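Alpha-1,3-glucanase (Bacillus circulans, PDB 5ZRU) probably hydrolyses alpha-1,3-glucan, the chain here being its catalytic unit of glycoside hydrolase family 87, which binds calcium and zinc ions. Local coordinates at residues 16-21 / 170-175; 482-487 / 511-516; 548-553 / 572-577. All blocks are in the same frame, centred on the assembly; numbering follows the deposited sequence.

Contact 1: residues 16-21 / 170-175; sequences MPYTRY and FLEIEA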
loop_
_atom_site.group_PDB
_atom_site.type_symbol
_atom_site.label_atom_id
_atom_site.label_comp_id
_atom_site.label_asym_id
_atom_site.label_seq_id
_atom_site.Cartn_x
_atom_site.Cartn_y
_atom_site.Cartn_z
ATOM N N MET A 16 -0.783 12.145 -9.284
ATOM C CA MET A 16 0.622 11.796 -9.393
ATOM C C MET A 16 1.161 12.239 -10.743
ATOM O O MET A 16 0.396 12.402 -11.701
ATOM C CB MET A 16 0.810 10.282 -9.220
ATOM C CG MET A 16 0.566 9.816 -7.796
ATOM S SD MET A 16 2.009 10.258 -6.811
ATOM C CE MET A 16 1.372 10.019 -5.161
ATOM N N PRO A 17 2.475 12.469 -10.854
ATOM C CA PRO A 17 3.023 12.971 -12.120
ATOM C C PRO A 17 3.212 11.905 -13.178
ATOM O O PRO A 17 3.574 12.254 -14.310
ATOM C CB PRO A 17 4.377 13.577 -11.703
ATOM C CG PRO A 17 4.747 12.859 -10.483
ATOM C CD PRO A 17 3.464 12.532 -9.762
ATOM N N TYR A 18 2.991 10.630 -12.858
ATOM C CA TYR A 18 3.156 9.580 -13.850
ATOM C C TYR A 18 1.837 9.285 -14.562
ATOM O O TYR A 18 0.750 9.585 -14.071
ATOM C CB TYR A 18 3.713 8.296 -13.212
ATOM C CG TYR A 18 3.016 7.821 -11.949
ATOM C CD1 TYR A 18 1.783 7.186 -12.002
ATOM C CD2 TYR A 18 3.612 7.989 -10.703
ATOM C CE1 TYR A 18 1.151 6.735 -10.836
ATOM C CE2 TYR A 18 2.999 7.533 -9.537
ATOM C CZ TYR A 18 1.771 6.915 -9.610
ATOM O OH TYR A 18 1.167 6.483 -8.449
ATOM N N THR A 19 1.952 8.707 -15.752
ATOM C CA THR A 19 0.823 8.101 -16.430
ATOM C C THR A 19 1.132 6.630 -16.613
ATOM O O THR A 19 2.300 6.217 -16.613
ATOM C CB THR A 19 0.533 8.747 -17.799
ATOM O OG1 THR A 19 1.678 8.600 -18.650
ATOM C CG2 THR A 19 0.179 10.218 -17.627
ATOM N N ARG A 20 0.085 5.835 -16.763
ATOM C CA ARG A 20 0.263 4.394 -16.819
ATOM C C ARG A 20 0.208 3.874 -18.246
ATOM O O ARG A 20 -0.658 4.263 -19.035
ATOM C CB ARG A 20 -0.784 3.651 -15.994
ATOM C CG ARG A 20 -0.530 2.167 -16.130
ATOM C CD ARG A 20 -1.274 1.358 -15.173
ATOM N NE ARG A 20 -0.996 1.761 -13.808
ATOM C CZ ARG A 20 -1.592 1.187 -12.780
ATOM N NH1 ARG A 20 -2.447 0.202 -13.013
ATOM N NH2 ARG A 20 -1.334 1.585 -11.541
ATOM N N TYR A 21 1.142 2.988 -18.560
ATOM C CA TYR A 21 1.157 2.202 -19.788
ATOM C C TYR A 21 0.893 0.756 -19.372
ATOM O O TYR A 21 1.806 0.064 -18.910
ATOM C CB TYR A 21 2.493 2.388 -20.504
ATOM C CG TYR A 21 2.575 3.776 -21.091
ATOM C CD1 TYR A 21 2.940 4.872 -20.309
ATOM C CD2 TYR A 21 2.203 4.001 -22.408
ATOM C CE1 TYR A 21 2.963 6.143 -20.841
ATOM C CE2 TYR A 21 2.239 5.261 -22.952
ATOM C CZ TYR A 21 2.615 6.327 -22.173
ATOM O OH TYR A 21 2.626 7.574 -22.739
ATOM N N PHE A 170 2.778 -3.403 -15.981
ATOM C CA PHE A 170 2.651 -2.074 -16.566
ATOM C C PHE A 170 3.941 -1.299 -16.348
ATOM O O PHE A 170 4.802 -1.693 -15.562
ATOM C CB PHE A 170 1.458 -1.299 -15.982
ATOM C CG PHE A 170 1.496 -1.135 -14.473
ATOM C CD1 PHE A 170 2.347 -0.217 -13.876
ATOM C CD2 PHE A 170 0.637 -1.859 -13.665
ATOM C CE1 PHE A 170 2.380 -0.058 -12.474
ATOM C CE2 PHE A 170 0.653 -1.697 -12.267
ATOM C CZ PHE A 170 1.526 -0.796 -11.682
ATOM N N LEU A 171 4.050 -0.184 -17.064
ATOM C CA LEU A 171 5.003 0.872 -16.771
ATOM C C LEU A 171 4.250 2.124 -16.341
ATOM O O LEU A 171 3.136 2.390 -16.804
ATOM C CB LEU A 171 5.870 1.209 -17.989
ATOM C CG LEU A 171 6.620 0.063 -18.670
ATOM C CD1 LEU A 171 7.444 0.603 -19.855
ATOM C CD2 LEU A 171 7.507 -0.640 -17.667
ATOM N N GLU A 172 4.868 2.891 -15.450
ATOM C CA GLU A 172 4.432 4.246 -15.138
ATOM C C GLU A 172 5.587 5.187 -15.452
ATOM O O GLU A 172 6.731 4.915 -15.079
ATOM C CB GLU A 172 3.975 4.357 -13.675
ATOM C CG GLU A 172 2.595 3.744 -13.475
ATOM C CD GLU A 172 2.163 3.623 -12.021
ATOM O OE1 GLU A 172 3.018 3.712 -11.122
ATOM O OE2 GLU A 172 0.951 3.440 -11.785
ATOM N N ILE A 173 5.305 6.254 -16.193
ATOM C CA ILE A 173 6.350 7.080 -16.790
ATOM C C ILE A 173 6.082 8.530 -16.428
ATOM O O ILE A 173 4.946 9.001 -16.545
ATOM C CB ILE A 173 6.412 6.888 -18.320
ATOM C CG1 ILE A 173 6.702 5.426 -18.660
ATOM C CG2 ILE A 173 7.491 7.768 -18.935
ATOM C CD1 ILE A 173 6.743 5.116 -20.163
ATOM N N GLU A 174 7.120 9.233 -15.981
ATOM C CA GLU A 174 6.957 10.597 -15.502
ATOM C C GLU A 174 8.215 11.397 -15.800
ATOM O O GLU A 174 9.312 10.842 -15.912
ATOM C CB GLU A 174 6.672 10.625 -13.993
ATOM C CG GLU A 174 7.812 10.103 -13.146
ATOM C CD GLU A 174 7.370 9.777 -11.739
ATOM O OE1 GLU A 174 6.876 8.647 -11.525
ATOM O OE2 GLU A 174 7.502 10.648 -10.855
ATOM N N ALA A 175 8.047 12.713 -15.919
ATOM C CA ALA A 175 9.198 13.599 -16.023
ATOM C C ALA A 175 9.816 13.770 -14.642
ATOM O O ALA A 175 9.109 13.947 -13.648
ATOM C CB ALA A 175 8.787 14.955 -16.597
HETATM O O HOH W 1 5.316 13.702 -15.556
HETATM O O HOH W 2 3.927 10.260 -18.847
#
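R20 lies flat on F170 and at the same time grips E172, in the tight half of an antiparallel pairing between 19-21 and 170-174. CG sits anti to the backbone N (chi1 179°), and a bend at chi3 brings the guanidinium over the ring, its CZ 3.8 Å from the F170 centroid and the two planes 4° apart. From its edge, in its own plane, NE and NH2 both reach E172 OE2, NH2 at 3.0 Å and NE at 3.3 Å, from one face of the carboxylate and on its anti side. The same carboxylate stacks on the Y18 ring (E172 OE2 to Y18 CE1 3.4 Å), while E174 OE1 meets that ring at an edge. Backbone bonds close the pair, the shortest from Y21 N to L171 O at 2.7 Å.

Packing loosens toward P17 and A175, and there a water joins P17 O to A175 N. At the T19-I173 pair a second water links T19 OG1, itself bonded to E72, with I173 O, its oxygen 2.8 Å from each.

Beyond the pair, R371 also binds E172, R345 binds E174, and R20 adds E402 and the calcium ligand D22. A methionine in place of R20 would probably leave E172 OE2 without two of its donors and take one positive partner from D22 and E402. The chemistry is thus a charge network, consistent with a polar seam between the D1 beta-sandwich and the beta-helix.

Contact 2: residues 482-487 / 511-516; sequences DPIKNV and ENIVFN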
loop_
_atom_site.group_PDB
_atom_site.type_symbol
_atom_site.label_atom_id
_atom_site.label_comp_id
_atom_site.label_asym_id
_atom_site.label_seq_id
_atom_site.Cartn_x
_atom_site.Cartn_y
_atom_site.Cartn_z
ATOM N N ASP A 482 -17.427 -6.779 19.524
ATOM C CA ASP A 482 -18.248 -5.614 19.810
ATOM C C ASP A 482 -18.993 -5.165 18.553
ATOM O O ASP A 482 -18.686 -5.611 17.442
ATOM C CB ASP A 482 -17.375 -4.487 20.349
ATOM C CG ASP A 482 -16.971 -4.702 21.800
ATOM O OD1 ASP A 482 -17.775 -5.254 22.585
ATOM O OD2 ASP A 482 -15.857 -4.294 22.155
ATOM N N PRO A 483 -20.000 -4.303 18.688
ATOM C CA PRO A 483 -20.761 -3.868 17.511
ATOM C C PRO A 483 -19.993 -2.881 16.640
ATOM O O PRO A 483 -19.062 -2.199 17.072
ATOM C CB PRO A 483 -22.008 -3.207 18.115
ATOM C CG PRO A 483 -21.599 -2.830 19.509
ATOM C CD PRO A 483 -20.648 -3.891 19.951
ATOM N N ILE A 484 -20.389 -2.838 15.375
ATOM C CA ILE A 484 -20.044 -1.738 14.482
ATOM C C ILE A 484 -21.168 -0.721 14.578
ATOM O O ILE A 484 -22.339 -1.065 14.381
ATOM C CB ILE A 484 -19.866 -2.227 13.032
ATOM C CG1 ILE A 484 -18.901 -3.420 12.948
ATOM C CG2 ILE A 484 -19.414 -1.070 12.117
ATOM C CD1 ILE A 484 -17.470 -3.070 13.215
ATOM N N LYS A 485 -20.821 0.528 14.889
ATOM C CA LYS A 485 -21.806 1.539 15.257
ATOM C C LYS A 485 -21.426 2.905 14.696
ATOM O O LYS A 485 -20.262 3.304 14.764
ATOM C CB LYS A 485 -21.921 1.617 16.784
ATOM C CG LYS A 485 -22.728 2.767 17.302
ATOM C CD LYS A 485 -23.032 2.611 18.796
ATOM C CE LYS A 485 -21.804 2.751 19.675
ATOM N NZ LYS A 485 -22.220 2.994 21.104
ATOM N N ASN A 486 -22.420 3.613 14.141
ATOM C CA ASN A 486 -22.315 5.006 13.686
ATOM C C ASN A 486 -21.330 5.154 12.517
ATOM O O ASN A 486 -20.258 5.763 12.617
ATOM C CB ASN A 486 -21.944 5.940 14.849
ATOM C CG ASN A 486 -23.017 5.985 15.930
ATOM O OD1 ASN A 486 -24.200 5.770 15.660
ATOM N ND2 ASN A 486 -22.605 6.268 17.159
ATOM N N VAL A 487 -21.737 4.594 11.382
ATOM C CA VAL A 487 -20.933 4.621 10.165
ATOM C C VAL A 487 -21.830 5.047 9.013
ATOM O O VAL A 487 -22.953 4.550 8.877
ATOM C CB VAL A 487 -20.277 3.256 9.859
ATOM C CG1 VAL A 487 -19.262 3.416 8.735
ATOM C CG2 VAL A 487 -19.598 2.677 11.093
ATOM N N GLU A 511 -25.332 -1.008 14.302
ATOM C CA GLU A 511 -26.178 0.068 14.812
ATOM C C GLU A 511 -25.887 1.365 14.068
ATOM O O GLU A 511 -24.733 1.796 14.013
ATOM C CB GLU A 511 -25.937 0.267 16.312
ATOM C CG GLU A 511 -26.237 -0.977 17.150
ATOM C CD GLU A 511 -25.661 -0.894 18.555
ATOM O OE1 GLU A 511 -25.256 -1.949 19.092
ATOM O OE2 GLU A 511 -25.609 0.224 19.114
ATOM N N ASN A 512 -26.935 1.999 13.535
ATOM C CA ASN A 512 -26.828 3.276 12.819
ATOM C C ASN A 512 -25.781 3.207 11.702
ATOM O O ASN A 512 -24.836 3.990 11.649
ATOM C CB ASN A 512 -26.510 4.428 13.778
ATOM C CG ASN A 512 -26.626 5.804 13.105
ATOM O OD1 ASN A 512 -27.412 5.985 12.177
ATOM N ND2 ASN A 512 -25.842 6.767 13.575
ATOM N N ILE A 513 -25.971 2.254 10.796
ATOM C CA ILE A 513 -25.137 2.124 9.603
ATOM C C ILE A 513 -25.959 2.604 8.415
ATOM O O ILE A 513 -26.999 2.014 8.101
ATOM C CB ILE A 513 -24.669 0.678 9.381
ATOM C CG1 ILE A 513 -24.149 0.047 10.681
ATOM C CG2 ILE A 513 -23.624 0.635 8.261
ATOM C CD1 ILE A 513 -22.945 0.768 11.318
ATOM N N VAL A 514 -25.487 3.656 7.738
ATOM C CA VAL A 514 -26.250 4.313 6.679
ATOM C C VAL A 514 -25.422 4.354 5.402
ATOM O O VAL A 514 -24.237 4.707 5.436
ATOM C CB VAL A 514 -26.674 5.736 7.087
ATOM C CG1 VAL A 514 -27.468 6.394 5.951
ATOM C CG2 VAL A 514 -27.492 5.696 8.377
ATOM N N PHE A 515 -26.055 4.013 4.279
ATOM C CA PHE A 515 -25.428 3.983 2.961
ATOM C C PHE A 515 -26.230 4.887 2.034
ATOM O O PHE A 515 -27.352 4.538 1.650
ATOM C CB PHE A 515 -25.419 2.567 2.384
ATOM C CG PHE A 515 -24.449 1.628 3.030
ATOM C CD1 PHE A 515 -24.775 0.970 4.209
ATOM C CD2 PHE A 515 -23.228 1.350 2.421
ATOM C CE1 PHE A 515 -23.885 0.075 4.787
ATOM C CE2 PHE A 515 -22.338 0.452 2.988
ATOM C CZ PHE A 515 -22.669 -0.180 4.185
ATOM N N ASN A 516 -25.660 6.024 1.638
ATOM C CA ASN A 516 -26.369 6.962 0.775
ATOM C C ASN A 516 -25.681 7.063 -0.582
ATOM O O ASN A 516 -24.451 7.107 -0.657
ATOM C CB ASN A 516 -26.451 8.352 1.429
ATOM C CG ASN A 516 -27.273 8.348 2.720
ATOM O OD1 ASN A 516 -28.187 7.544 2.888
ATOM N ND2 ASN A 516 -26.933 9.234 3.636
#
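A corner of the parallel beta-helix, where the chain bends from one face of a coil to the next, is formed by N486 in one coil and N512 in the following one. Both residues have left-handed helical backbone angles, and their side chains are joined: N512 ND2 donates to N486 OD1 at 2.8 Å and 165°. OD1 lies in the plane of the N512 amide, while ND2 is tilted 33° from the plane of the N486 carbonyl, and the two amide planes stand 76° apart. N486 ND2 in turn binds the backbone O of N448, and N448 ND2 binds K485 O. The pairing of asparagines at successive corners recalls the asparagine stacks of pectate-lyase-like beta-helices, though here the amides are turned against each other.

The backbones run parallel through the bend. E511 N donates to I484 O at 3.0 Å and N486 N to E511 O at 2.9 Å; past the corner V514 N reaches V487 O, also at 2.9 Å. Inside, I513 folds its CD1 back against the preceding coil, 3.9 Å from V487 CG2 and 4.1 Å from I484 CG2, filling the angle between the two faces with methyl groups. Outside, the extended side chain of E511 crosses above that coil, with OE1 3.6 Å from P483 CB and OE2 beside K485 CD. The lysine ammonium is turned to Q446 O instead, leaving NZ and the carboxylate unpaired with each other.

Strand 487-495 continues from the corner beside strand 513-523, which is followed on its other edge by strand 550-561. F515 stacks on F489 from the coil before and on F553 from the coil after, and it also rests on strand 502-505 across the helix interior.

Contact 3: residues 548-553 / 572-577; sequences NGSATF and GFNLTI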
loop_
_atom_site.group_PDB
_atom_site.type_symbol
_atom_site.label_atom_id
_atom_site.label_comp_id
_atom_site.label_asym_id
_atom_site.label_seq_id
_atom_site.Cartn_x
_atom_site.Cartn_y
_atom_site.Cartn_z
ATOM N N ASN A 548 -28.438 -10.327 13.404
ATOM C CA ASN A 548 -28.370 -9.263 14.398
ATOM C C ASN A 548 -27.794 -8.018 13.738
ATOM O O ASN A 548 -26.573 -7.890 13.600
ATOM C CB ASN A 548 -27.512 -9.691 15.581
ATOM C CG ASN A 548 -27.395 -8.609 16.632
ATOM O OD1 ASN A 548 -28.270 -7.747 16.754
ATOM N ND2 ASN A 548 -26.310 -8.644 17.401
ATOM N N GLY A 549 -28.657 -7.089 13.352
ATOM C CA GLY A 549 -28.156 -5.843 12.806
ATOM C C GLY A 549 -29.191 -5.131 11.971
ATOM O O GLY A 549 -30.239 -5.671 11.626
ATOM N N SER A 550 -28.862 -3.883 11.649
ATOM C CA SER A 550 -29.682 -3.037 10.795
ATOM C C SER A 550 -28.767 -2.253 9.871
ATOM O O SER A 550 -27.605 -1.993 10.202
ATOM C CB SER A 550 -30.540 -2.048 11.608
ATOM O OG SER A 550 -31.229 -2.709 12.656
ATOM N N ALA A 551 -29.304 -1.872 8.717
ATOM C CA ALA A 551 -28.617 -0.969 7.799
ATOM C C ALA A 551 -29.661 -0.282 6.932
ATOM O O ALA A 551 -30.650 -0.904 6.537
ATOM C CB ALA A 551 -27.606 -1.710 6.916
ATOM N N THR A 552 -29.432 0.995 6.630
ATOM C CA THR A 552 -30.357 1.795 5.839
ATOM C C THR A 552 -29.653 2.284 4.583
ATOM O O THR A 552 -28.561 2.859 4.664
ATOM C CB THR A 552 -30.882 2.990 6.643
ATOM O OG1 THR A 552 -31.581 2.510 7.796
ATOM C CG2 THR A 552 -31.827 3.836 5.790
ATOM N N PHE A 553 -30.269 2.035 3.433
ATOM C CA PHE A 553 -29.790 2.512 2.146
ATOM C C PHE A 553 -30.759 3.564 1.623
ATOM O O PHE A 553 -31.974 3.337 1.611
ATOM C CB PHE A 553 -29.678 1.364 1.141
ATOM C CG PHE A 553 -28.498 0.455 1.377
ATOM C CD1 PHE A 553 -28.479 -0.417 2.452
ATOM C CD2 PHE A 553 -27.419 0.471 0.510
ATOM C CE1 PHE A 553 -27.393 -1.259 2.675
ATOM C CE2 PHE A 553 -26.324 -0.371 0.719
ATOM C CZ PHE A 553 -26.315 -1.235 1.799
ATOM N N GLY A 572 -33.784 -11.915 10.264
ATOM C CA GLY A 572 -33.589 -11.129 11.463
ATOM C C GLY A 572 -32.896 -9.801 11.215
ATOM O O GLY A 572 -33.129 -8.842 11.963
ATOM N N PHE A 573 -32.051 -9.730 10.187
ATOM C CA PHE A 573 -31.357 -8.488 9.866
ATOM C C PHE A 573 -32.336 -7.492 9.253
ATOM O O PHE A 573 -33.067 -7.829 8.316
ATOM C CB PHE A 573 -30.200 -8.771 8.903
ATOM C CG PHE A 573 -29.265 -7.612 8.718
ATOM C CD1 PHE A 573 -29.558 -6.603 7.811
ATOM C CD2 PHE A 573 -28.084 -7.535 9.450
ATOM C CE1 PHE A 573 -28.697 -5.528 7.643
ATOM C CE2 PHE A 573 -27.220 -6.467 9.282
ATOM C CZ PHE A 573 -27.527 -5.465 8.381
ATOM N N ASN A 574 -32.337 -6.262 9.778
ATOM C CA ASN A 574 -33.281 -5.217 9.379
ATOM C C ASN A 574 -32.641 -4.342 8.305
ATOM O O ASN A 574 -31.903 -3.404 8.612
ATOM C CB ASN A 574 -33.687 -4.379 10.586
ATOM C CG ASN A 574 -34.168 -5.224 11.751
ATOM O OD1 ASN A 574 -33.459 -5.386 12.753
ATOM N ND2 ASN A 574 -35.375 -5.765 11.630
ATOM N N LEU A 575 -32.944 -4.627 7.044
ATOM C CA LEU A 575 -32.401 -3.884 5.910
ATOM C C LEU A 575 -33.491 -2.984 5.346
ATOM O O LEU A 575 -34.558 -3.469 4.960
ATOM C CB LEU A 575 -31.876 -4.831 4.830
ATOM C CG LEU A 575 -31.304 -4.227 3.541
ATOM C CD1 LEU A 575 -30.000 -3.467 3.792
ATOM C CD2 LEU A 575 -31.122 -5.295 2.462
ATOM N N THR A 576 -33.225 -1.683 5.307
ATOM C CA THR A 576 -34.122 -0.700 4.709
ATOM C C THR A 576 -33.484 -0.187 3.426
ATOM O O THR A 576 -32.311 0.194 3.432
ATOM C CB THR A 576 -34.367 0.469 5.665
ATOM O OG1 THR A 576 -34.993 -0.009 6.863
ATOM C CG2 THR A 576 -35.250 1.521 5.003
ATOM N N ILE A 577 -34.237 -0.193 2.329
ATOM C CA ILE A 577 -33.765 0.338 1.053
ATOM C C ILE A 577 -34.828 1.285 0.527
ATOM O O ILE A 577 -35.913 0.842 0.127
ATOM C CB ILE A 577 -33.469 -0.766 0.035
ATOM C CG1 ILE A 577 -32.453 -1.738 0.639
ATOM C CG2 ILE A 577 -32.938 -0.164 -1.252
ATOM C CD1 ILE A 577 -32.263 -2.945 -0.161
HETATM O O HOH W 3 -31.621 -7.428 13.903
#
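F553 N donates to T576 O at 2.7 Å and 166°, the shortest bond between parallel strands 550-553 and 574-577. Farther back T576 N reaches A551 O, A551 N reaches N574 O, and N574 N closes the series on G549 O at 2.9 Å, nearly straight at 173°.

One face of the pair is apolar. L575 CD1 leans obliquely on the F553 ring, 3.6 Å from CE1, and I577 CG1 lies 4.2 Å from F553 CB. With CG anti to the backbone N (chi1 -169°), the F573 ring slides beneath the backbone of G549 and S550; G549 O and S550 N stand over one of its faces, and A551 CB is 4.0 Å from F573 CZ. A beta carbon at G549 would run into F573 CE2 and, at these backbone angles, into the preceding carbonyl oxygen as well.

The other face carries S550, N574, T552 and T576. S550 OG makes at most a weak bond to N574 OD1, 3.5 Å away, whereas T552 and T576 run alongside each other, OG1 of T552 4.1 Å from T576 CB. Near the start of the pair a water accepts from G549 N.

Strand 574-577 lies in the last coil at the C-terminal end of the beta-helix. On its other edge strand 550-561 pairs with 513-523; inward, F553 touches I542 and F573 touches T544, both of strand 542-544, and F573 also meets F504.

In the fold
Contacts 2 and 3 belong to consecutive coils of the beta-helix and meet on one face, where strand 513-523 is flanked by 550-561: F515 N reaches T552 O at 2.8 Å, and the two contacts' centres lie about 10 Å apart. Contact 1 lies in the other catalytic domain, its centre about 39 and 43 Å from those of contacts 2 and 3. It is the most buried of the three yet the most charged, with an antiparallel pair whose arginine and glutamates face the beta-helix. The other two are partly buried and rely on repeated parallel bonds with apolar groups turned inward; contact 2 adds an amide bond at a corner, and contact 3 a ring under glycine.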